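Local coordinates for stage III sporulation protein AB (Bacillus subtilis, PDB 6BS9) that is required for sporulation and probably serves, through this helical soluble part, a secretion-like transport apparatus, at residues Leu31-Ala34 / Ser35-Ala39. Sequence-based numbering, arbitrary orientation.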
loop_
_atom_site.group_PDB
_atom_site.type_symbol
_atom_site.label_atom_id
_atom_site.label_comp_id
_atom_site.label_asym_id
_atom_site.label_seq_id
_atom_site.Cartn_x
_atom_site.Cartn_y
_atom_site.Cartn_z
ATOM N N LEU A 31 -10.229 -2.036 -10.261
ATOM C CA LEU A 31 -9.318 -1.763 -9.168
ATOM C C LEU A 31 -10.122 -1.819 -7.820
ATOM O O LEU A 31 -9.616 -2.303 -6.776
ATOM C CB LEU A 31 -8.593 -0.415 -9.442
ATOM C CG LEU A 31 -7.321 -0.045 -8.709
ATOM C CD1 LEU A 31 -6.311 -1.173 -8.807
ATOM C CD2 LEU A 31 -6.713 1.207 -9.327
ATOM N N HIS A 32 -11.326 -1.283 -7.846
ATOM C CA HIS A 32 -12.128 -1.294 -6.630
ATOM C C HIS A 32 -12.445 -2.707 -6.140
ATOM O O HIS A 32 -12.330 -2.992 -4.951
ATOM C CB HIS A 32 -13.397 -0.444 -6.795
ATOM C CG HIS A 32 -14.439 -1.026 -7.695
ATOM N ND1 HIS A 32 -15.438 -1.863 -7.247
ATOM C CD2 HIS A 32 -14.660 -0.845 -9.019
ATOM C CE1 HIS A 32 -16.230 -2.181 -8.259
ATOM N NE2 HIS A 32 -15.766 -1.590 -9.352
ATOM N N THR A 33 -12.754 -3.616 -7.053
ATOM C CA THR A 33 -12.964 -4.993 -6.693
ATOM C C THR A 33 -11.653 -5.662 -6.222
ATOM O O THR A 33 -11.626 -6.347 -5.229
ATOM C CB THR A 33 -13.562 -5.722 -7.880
ATOM O OG1 THR A 33 -14.767 -5.027 -8.289
ATOM C CG2 THR A 33 -13.893 -7.173 -7.562
ATOM N N ALA A 34 -10.546 -5.450 -6.912
ATOM C CA ALA A 34 -9.271 -6.034 -6.509
ATOM C C ALA A 34 -8.917 -5.592 -5.071
ATOM O O ALA A 34 -8.530 -6.388 -4.218
ATOM C CB ALA A 34 -8.193 -5.603 -7.459
ATOM N N SER A 35 -9.093 -4.318 -4.781
ATOM C CA SER A 35 -8.745 -3.800 -3.473
ATOM C C SER A 35 -9.681 -4.393 -2.403
ATOM O O SER A 35 -9.236 -4.714 -1.276
ATOM C CB SER A 35 -8.842 -2.264 -3.477
ATOM O OG SER A 35 -8.222 -1.731 -2.349
ATOM N N GLN A 36 -10.954 -4.527 -2.726
ATOM C CA GLN A 36 -11.890 -5.091 -1.762
ATOM C C GLN A 36 -11.529 -6.563 -1.494
ATOM O O GLN A 36 -11.566 -6.992 -0.346
ATOM C CB GLN A 36 -13.357 -4.955 -2.228
ATOM C CG GLN A 36 -14.430 -5.327 -1.128
ATOM C CD GLN A 36 -14.360 -4.480 0.213
ATOM O OE1 GLN A 36 -14.303 -5.049 1.301
ATOM N NE2 GLN A 36 -14.346 -3.129 0.119
ATOM N N GLN A 37 -11.134 -7.319 -2.524
ATOM C CA GLN A 37 -10.746 -8.729 -2.346
ATOM C C GLN A 37 -9.530 -8.873 -1.435
ATOM O O GLN A 37 -9.474 -9.749 -0.583
ATOM C CB GLN A 37 -10.413 -9.417 -3.680
ATOM C CG GLN A 37 -11.555 -9.618 -4.660
ATOM C CD GLN A 37 -11.057 -10.040 -6.071
ATOM O OE1 GLN A 37 -9.850 -9.945 -6.449
ATOM N NE2 GLN A 37 -11.983 -10.513 -6.849
ATOM N N ILE A 38 -8.607 -7.945 -1.551
ATOM C CA ILE A 38 -7.487 -7.917 -0.647
ATOM C C ILE A 38 -7.908 -7.541 0.724
ATOM O O ILE A 38 -7.496 -8.189 1.703
ATOM C CB ILE A 38 -6.383 -6.962 -1.174
ATOM C CG1 ILE A 38 -5.770 -7.603 -2.402
ATOM C CG2 ILE A 38 -5.296 -6.710 -0.153
ATOM C CD1 ILE A 38 -5.209 -6.585 -3.374
ATOM N N ALA A 39 -8.707 -6.489 0.857
ATOM C CA ALA A 39 -9.197 -6.097 2.192
ATOM C C ALA A 39 -9.834 -7.309 2.976
ATOM O O ALA A 39 -9.569 -7.482 4.138
ATOM C CB ALA A 39 -10.193 -4.996 2.088
#
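With CG anti to its own carbonyl carbon (chi1 -67°) and extended beyond CG, the Q37 side chain runs back along the helix toward T33. T33 carries CG2 anti to its backbone N, and this methyl lies 3.9 Å from Q37 NE2: the two side chains touch at a slant, one helical turn apart, without a polar bond between them. Q37 CG also packs 3.3 Å from T33 O, the carbonyl oxygen to which Q37 N is hydrogen-bonded at 2.9 Å. I38 makes the corresponding contact one residue on, where its CD1 comes to 3.4 Å from A34 O while its N-H bonds to that same oxygen. S35 N to L31 O and Q36 N to H32 O complete four successive i to i+4 bonds of helix 31-41. Residue choice follows the surroundings: the small A34 rests on E23 and the branched I38 on A16 and L20, all three on helix 2-26, whereas the long, polar Q37 suits the solvent-exposed side. S35 is small enough to sit buried against F53, and its OG is hydrogen-bonded to F50 O on helix 46-58. H32 O takes a second hydrogen bond from S54 OG of that helix. Backbone bonds therefore supply the polar cohesion along these two turns of helix, the local side-chain contacts being van der Waals, while serine hydroxyls tie the helix to its neighbour in the bundle.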